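Long-range contact in (S)-2-haloacid dehalogenase 4A (PDB 2NO4), which catalyses the hydrolytic dehalogenation of short-chain (S)-2-haloalkanoic acids to (R)-2-hydroxyalkanoic acids, inverting the configuration at the reacting carbon: residues Ala45-Ser58 with Leu73-Leu87. Numbering follows the deposited sequence.
Sequences ALSMLWRQRQLEYS and LTDEALTFALRTYHL. With SO4 (sulfate ion), chain J.
With chi1 of -176°, Trp50 turns its indole away from its own backbone N and lays it against Thr74 and Leu78; Gln54, its chain extended, runs beside Thr74 in the same direction. Trp50 NE1 donates to Thr74 O at 2.9 Å along a bent path, tilted out of the indole plane. That carbonyl also takes the helical Leu78 N from the opposite face of its plane. Leu78 CB lies 3.7 Å from the centroid of the Trp50 five-membered ring, a CH-pi contact over the face, while Ala77 CB meets the indole edge. One turn on, Gln54 NE2 gives Thr74 OG1 a nearly straight 2.9 Å bond in its amide plane; the same nitrogen bonds Tyr101, and OG1 also pairs with Phe70 O. The small Ala77 side chain allows a close approach of the helices: its CB lies 3.4 Å from Gln54 N, a knob among Trp50, Arg53, Gln54 and Tyr57. Tyr57 in turn wedges its ring edge against Leu73 O and Ala77 N. The bend at chi2 sets the Arg53 guanidinium with the CE2-CZ rim of Phe80 over one of its faces, planes 26° apart; Glu212 of the second subunit forms a salt bridge with Arg53 NE and a hydrogen bond with Tyr57 OH. At the other end Leu46 CD1 enters between Ala81, Leu82 and Leu87, and Leu49 CD2 meets Thr84 CG2 tip to tip, the Tyr85 ring slanting across it at CE1. Arg51, a substrate-binding residue, extends from the far side of helix 43-63, its NH1 bonded to Gln54 OE1. The two helices cross steeply, their directions 138° apart, and their axes approach to 8.2 Å; helix 90-102 backs Leu78, helix 30-33 packs on Trp50, and the second subunit adjoins the Arg53-Tyr57 side.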
loop_
_atom_site.group_PDB
_atom_site.type_symbol
_atom_site.label_atom_id
_atom_site.label_comp_id
_atom_site.label_asym_id
_atom_site.label_seq_id
_atom_site.Cartn_x
_atom_site.Cartn_y
_atom_site.Cartn_z
ATOM N N ALA B 45 -2.066 11.599 -13.338
ATOM C CA ALA B 45 -0.963 10.971 -12.638
ATOM C C ALA B 45 -0.913 11.441 -11.160
ATOM O O ALA B 45 -0.666 10.623 -10.248
ATOM C CB ALA B 45 0.379 11.227 -13.380
ATOM N N LEU B 46 -1.180 12.732 -10.938
ATOM C CA LEU B 46 -1.307 13.302 -9.585
ATOM C C LEU B 46 -2.421 12.608 -8.790
ATOM O O LEU B 46 -2.199 12.174 -7.666
ATOM C CB LEU B 46 -1.642 14.796 -9.618
ATOM C CG LEU B 46 -1.801 15.431 -8.216
ATOM C CD1 LEU B 46 -0.457 15.921 -7.723
ATOM C CD2 LEU B 46 -2.764 16.584 -8.254
ATOM N N SER B 47 -3.600 12.522 -9.400
ATOM C CA SER B 47 -4.749 11.841 -8.803
ATOM C C SER B 47 -4.420 10.402 -8.383
ATOM O O SER B 47 -4.774 9.996 -7.283
ATOM C CB SER B 47 -5.935 11.874 -9.761
ATOM O OG SER B 47 -7.104 11.427 -9.099
ATOM N N MET B 48 -3.769 9.639 -9.267
ATOM C CA MET B 48 -3.375 8.265 -8.959
ATOM C C MET B 48 -2.364 8.179 -7.802
ATOM O O MET B 48 -2.468 7.304 -6.950
ATOM C CB MET B 48 -2.792 7.582 -10.175
ATOM C CG MET B 48 -3.768 7.445 -11.342
ATOM S SD MET B 48 -2.898 6.713 -12.798
ATOM C CE MET B 48 -2.305 5.216 -12.004
ATOM N N LEU B 49 -1.377 9.062 -7.782
ATOM C CA LEU B 49 -0.385 9.052 -6.684
ATOM C C LEU B 49 -1.003 9.453 -5.351
ATOM O O LEU B 49 -0.678 8.833 -4.332
ATOM C CB LEU B 49 0.807 9.963 -6.985
ATOM C CG LEU B 49 1.960 9.972 -5.967
ATOM C CD1 LEU B 49 2.614 8.596 -5.715
ATOM C CD2 LEU B 49 3.004 10.955 -6.496
ATOM N N TRP B 50 -1.855 10.486 -5.359
ATOM C CA TRP B 50 -2.561 10.898 -4.146
ATOM C C TRP B 50 -3.284 9.684 -3.522
ATOM O O TRP B 50 -3.124 9.376 -2.336
ATOM C CB TRP B 50 -3.560 11.994 -4.481
ATOM C CG TRP B 50 -4.312 12.612 -3.309
ATOM C CD1 TRP B 50 -4.112 12.417 -1.979
ATOM C CD2 TRP B 50 -5.359 13.558 -3.435
ATOM N NE1 TRP B 50 -5.010 13.189 -1.252
ATOM C CE2 TRP B 50 -5.758 13.926 -2.137
ATOM C CE3 TRP B 50 -5.981 14.165 -4.545
ATOM C CZ2 TRP B 50 -6.796 14.844 -1.905
ATOM C CZ3 TRP B 50 -7.018 15.109 -4.308
ATOM C CH2 TRP B 50 -7.390 15.432 -2.994
ATOM N N ARG B 51 -4.097 9.019 -4.341
ATOM C CA ARG B 51 -4.864 7.866 -3.905
ATOM C C ARG B 51 -3.967 6.720 -3.387
ATOM O O ARG B 51 -4.229 6.161 -2.326
ATOM C CB ARG B 51 -5.788 7.394 -5.069
ATOM C CG ARG B 51 -6.484 6.030 -4.833
ATOM C CD ARG B 51 -7.488 6.113 -3.713
ATOM N NE ARG B 51 -8.379 4.952 -3.684
ATOM C CZ ARG B 51 -9.211 4.676 -2.680
ATOM N NH1 ARG B 51 -9.255 5.464 -1.623
ATOM N NH2 ARG B 51 -9.981 3.590 -2.727
ATOM N N GLN B 52 -2.929 6.376 -4.138
ATOM C CA GLN B 52 -2.018 5.296 -3.783
ATOM C C GLN B 52 -1.319 5.560 -2.440
ATOM O O GLN B 52 -1.209 4.646 -1.604
ATOM C CB GLN B 52 -0.946 5.063 -4.902
ATOM C CG GLN B 52 0.058 3.854 -4.594
ATOM C CD GLN B 52 1.253 4.206 -3.628
ATOM O OE1 GLN B 52 1.799 5.310 -3.708
ATOM N NE2 GLN B 52 1.686 3.232 -2.764
ATOM N N ARG B 53 -0.842 6.794 -2.244
ATOM C CA ARG B 53 -0.121 7.131 -1.014
ATOM C C ARG B 53 -1.078 7.210 0.187
ATOM O O ARG B 53 -0.703 6.816 1.280
ATOM C CB ARG B 53 0.633 8.471 -1.107
ATOM C CG ARG B 53 2.029 8.363 -1.668
ATOM C CD ARG B 53 2.853 7.213 -1.019
ATOM N NE ARG B 53 4.301 7.390 -1.213
ATOM C CZ ARG B 53 4.986 7.004 -2.302
ATOM N NH1 ARG B 53 6.281 7.223 -2.369
ATOM N NH2 ARG B 53 4.383 6.428 -3.351
ATOM N N GLN B 54 -2.291 7.710 -0.047
ATOM C CA GLN B 54 -3.308 7.792 1.026
ATOM C C GLN B 54 -3.520 6.396 1.621
ATOM O O GLN B 54 -3.508 6.223 2.850
ATOM C CB GLN B 54 -4.606 8.394 0.507
ATOM C CG GLN B 54 -5.859 8.323 1.426
ATOM C CD GLN B 54 -7.142 8.505 0.621
ATOM O OE1 GLN B 54 -7.426 7.714 -0.288
ATOM N NE2 GLN B 54 -7.926 9.579 0.930
ATOM N N LEU B 55 -3.682 5.417 0.730
ATOM C CA LEU B 55 -3.893 4.040 1.084
ATOM C C LEU B 55 -2.637 3.452 1.639
ATOM O O LEU B 55 -2.702 2.821 2.682
ATOM C CB LEU B 55 -4.388 3.226 -0.128
ATOM C CG LEU B 55 -5.844 3.558 -0.486
ATOM C CD1 LEU B 55 -6.243 2.703 -1.672
ATOM C CD2 LEU B 55 -6.777 3.407 0.736
ATOM N N GLU B 56 -1.485 3.648 0.967
ATOM C CA GLU B 56 -0.213 3.215 1.561
ATOM C C GLU B 56 -0.085 3.655 3.033
ATOM O O GLU B 56 0.257 2.829 3.887
ATOM C CB GLU B 56 0.998 3.778 0.811
ATOM C CG GLU B 56 2.295 3.592 1.619
ATOM C CD GLU B 56 3.549 4.033 0.873
ATOM O OE1 GLU B 56 3.600 3.895 -0.363
ATOM O OE2 GLU B 56 4.501 4.520 1.519
ATOM N N TYR B 57 -0.290 4.952 3.294
ATOM C CA TYR B 57 -0.171 5.507 4.653
ATOM C C TYR B 57 -1.086 4.812 5.633
ATOM O O TYR B 57 -0.700 4.591 6.764
ATOM C CB TYR B 57 -0.405 7.041 4.713
ATOM C CG TYR B 57 0.601 7.839 3.934
ATOM C CD1 TYR B 57 1.842 7.293 3.571
ATOM C CD2 TYR B 57 0.293 9.144 3.506
ATOM C CE1 TYR B 57 2.787 8.083 2.795
ATOM C CE2 TYR B 57 1.216 9.944 2.762
ATOM C CZ TYR B 57 2.432 9.413 2.415
ATOM O OH TYR B 57 3.302 10.239 1.699
ATOM N N SER B 58 -2.300 4.473 5.201
ATOM C CA SER B 58 -3.225 3.792 6.078
ATOM C C SER B 58 -2.727 2.380 6.447
ATOM O O SER B 58 -2.841 1.983 7.584
ATOM C CB SER B 58 -4.659 3.800 5.485
ATOM O OG SER B 58 -4.858 2.753 4.509
ATOM N N LEU B 73 -3.973 11.760 6.771
ATOM C CA LEU B 73 -3.286 10.982 5.743
ATOM C C LEU B 73 -3.574 11.461 4.312
ATOM O O LEU B 73 -2.679 11.415 3.449
ATOM C CB LEU B 73 -3.672 9.495 5.831
ATOM C CG LEU B 73 -3.442 8.833 7.196
ATOM C CD1 LEU B 73 -3.562 7.315 7.090
ATOM C CD2 LEU B 73 -2.162 9.301 7.938
ATOM N N THR B 74 -4.823 11.862 4.068
ATOM C CA THR B 74 -5.265 12.416 2.789
ATOM C C THR B 74 -4.457 13.690 2.477
ATOM O O THR B 74 -3.967 13.867 1.373
ATOM C CB THR B 74 -6.801 12.665 2.778
ATOM O OG1 THR B 74 -7.460 11.422 3.075
ATOM C CG2 THR B 74 -7.285 13.194 1.392
ATOM N N ASP B 75 -4.325 14.555 3.480
ATOM C CA ASP B 75 -3.554 15.791 3.413
ATOM C C ASP B 75 -2.059 15.509 3.121
ATOM O O ASP B 75 -1.476 16.073 2.185
ATOM C CB ASP B 75 -3.772 16.563 4.743
ATOM C CG ASP B 75 -3.221 17.982 4.709
ATOM O OD1 ASP B 75 -1.996 18.160 4.803
ATOM O OD2 ASP B 75 -4.026 18.923 4.582
ATOM N N GLU B 76 -1.451 14.624 3.907
ATOM C CA GLU B 76 -0.049 14.252 3.738
ATOM C C GLU B 76 0.223 13.649 2.339
ATOM O O GLU B 76 1.217 13.971 1.710
ATOM C CB GLU B 76 0.379 13.269 4.832
ATOM C CG GLU B 76 0.415 13.943 6.217
ATOM C CD GLU B 76 0.595 12.953 7.365
ATOM O OE1 GLU B 76 0.439 11.724 7.158
ATOM O OE2 GLU B 76 0.852 13.431 8.508
ATOM N N ALA B 77 -0.679 12.777 1.894
ATOM C CA ALA B 77 -0.594 12.150 0.560
ATOM C C ALA B 77 -0.706 13.180 -0.564
ATOM O O ALA B 77 0.005 13.089 -1.571
ATOM C CB ALA B 77 -1.678 11.014 0.416
ATOM N N LEU B 78 -1.586 14.173 -0.396
ATOM C CA LEU B 78 -1.750 15.189 -1.417
ATOM C C LEU B 78 -0.514 16.078 -1.474
ATOM O O LEU B 78 -0.048 16.407 -2.550
ATOM C CB LEU B 78 -2.966 16.069 -1.170
ATOM C CG LEU B 78 -3.223 17.241 -2.150
ATOM C CD1 LEU B 78 -3.367 16.766 -3.598
ATOM C CD2 LEU B 78 -4.453 18.059 -1.694
ATOM N N THR B 79 -0.026 16.492 -0.303
ATOM C CA THR B 79 1.174 17.327 -0.198
ATOM C C THR B 79 2.344 16.634 -0.882
ATOM O O THR B 79 3.070 17.247 -1.659
ATOM C CB THR B 79 1.460 17.610 1.292
ATOM O OG1 THR B 79 0.414 18.463 1.775
ATOM C CG2 THR B 79 2.814 18.295 1.474
ATOM N N PHE B 80 2.513 15.344 -0.582
ATOM C CA PHE B 80 3.528 14.526 -1.225
ATOM C C PHE B 80 3.365 14.473 -2.756
ATOM O O PHE B 80 4.369 14.583 -3.477
ATOM C CB PHE B 80 3.554 13.110 -0.643
ATOM C CG PHE B 80 4.534 12.228 -1.308
ATOM C CD1 PHE B 80 5.889 12.285 -0.965
ATOM C CD2 PHE B 80 4.119 11.372 -2.351
ATOM C CE1 PHE B 80 6.831 11.462 -1.624
ATOM C CE2 PHE B 80 5.052 10.554 -3.004
ATOM C CZ PHE B 80 6.404 10.604 -2.641
ATOM N N ALA B 81 2.131 14.269 -3.227
ATOM C CA ALA B 81 1.858 14.147 -4.664
ATOM C C ALA B 81 2.104 15.485 -5.381
ATOM O O ALA B 81 2.700 15.522 -6.465
ATOM C CB ALA B 81 0.408 13.555 -4.948
ATOM N N LEU B 82 1.679 16.592 -4.750
ATOM C CA LEU B 82 1.914 17.930 -5.308
ATOM C C LEU B 82 3.396 18.260 -5.437
ATOM O O LEU B 82 3.812 18.785 -6.466
ATOM C CB LEU B 82 1.218 19.017 -4.454
ATOM C CG LEU B 82 -0.304 19.034 -4.500
ATOM C CD1 LEU B 82 -0.806 20.041 -3.445
ATOM C CD2 LEU B 82 -0.820 19.409 -5.876
ATOM N N ARG B 83 4.181 17.971 -4.385
ATOM C CA ARG B 83 5.649 18.162 -4.436
ATOM C C ARG B 83 6.327 17.235 -5.484
ATOM O O ARG B 83 7.249 17.620 -6.173
ATOM C CB ARG B 83 6.262 17.917 -3.053
ATOM C CG ARG B 83 5.842 18.899 -2.000
ATOM C CD ARG B 83 6.243 18.419 -0.593
ATOM N NE ARG B 83 6.075 19.500 0.383
ATOM C CZ ARG B 83 6.261 19.366 1.693
ATOM N NH1 ARG B 83 6.562 18.172 2.206
ATOM N NH2 ARG B 83 6.103 20.423 2.489
ATOM N N THR B 84 5.845 16.000 -5.594
ATOM C CA THR B 84 6.414 15.038 -6.546
ATOM C C THR B 84 6.303 15.604 -7.962
ATOM O O THR B 84 7.260 15.495 -8.754
ATOM C CB THR B 84 5.683 13.673 -6.416
ATOM O OG1 THR B 84 6.017 13.094 -5.147
ATOM C CG2 THR B 84 6.072 12.702 -7.541
ATOM N N TYR B 85 5.152 16.220 -8.256
ATOM C CA TYR B 85 4.881 16.790 -9.585
ATOM C C TYR B 85 5.408 18.213 -9.782
ATOM O O TYR B 85 5.186 18.839 -10.852
ATOM C CB TYR B 85 3.408 16.567 -10.019
ATOM C CG TYR B 85 3.233 15.111 -10.397
ATOM C CD1 TYR B 85 2.825 14.153 -9.444
ATOM C CD2 TYR B 85 3.602 14.668 -11.680
ATOM C CE1 TYR B 85 2.743 12.803 -9.771
ATOM C CE2 TYR B 85 3.503 13.335 -12.034
ATOM C CZ TYR B 85 3.093 12.407 -11.090
ATOM O OH TYR B 85 3.059 11.096 -11.466
ATOM N N HIS B 86 6.087 18.708 -8.732
ATOM C CA HIS B 86 6.715 20.055 -8.670
ATOM C C HIS B 86 5.709 21.123 -9.122
ATOM O O HIS B 86 6.013 21.971 -9.972
ATOM C CB HIS B 86 7.953 20.144 -9.582
ATOM C CG HIS B 86 9.185 19.478 -9.058
ATOM N ND1 HIS B 86 9.163 18.392 -8.201
ATOM C CD2 HIS B 86 10.491 19.702 -9.333
ATOM C CE1 HIS B 86 10.400 18.018 -7.931
ATOM N NE2 HIS B 86 11.224 18.786 -8.614
ATOM N N LEU B 87 4.497 21.079 -8.581
ATOM C CA LEU B 87 3.440 21.934 -9.128
ATOM C C LEU B 87 3.597 23.395 -8.682
ATOM O O LEU B 87 4.050 23.660 -7.581
ATOM C CB LEU B 87 2.065 21.362 -8.815
ATOM C CG LEU B 87 1.714 20.258 -9.840
ATOM C CD1 LEU B 87 0.638 19.369 -9.316
ATOM C CD2 LEU B 87 1.262 20.884 -11.146
HETATM S S SO4 J . 5.263 23.107 -0.144
HETATM O O1 SO4 J . 4.368 24.237 -0.388
HETATM O O2 SO4 J . 5.393 22.863 1.282
HETATM O O3 SO4 J . 4.661 21.934 -0.767
HETATM O O4 SO4 J . 6.609 23.359 -0.656
#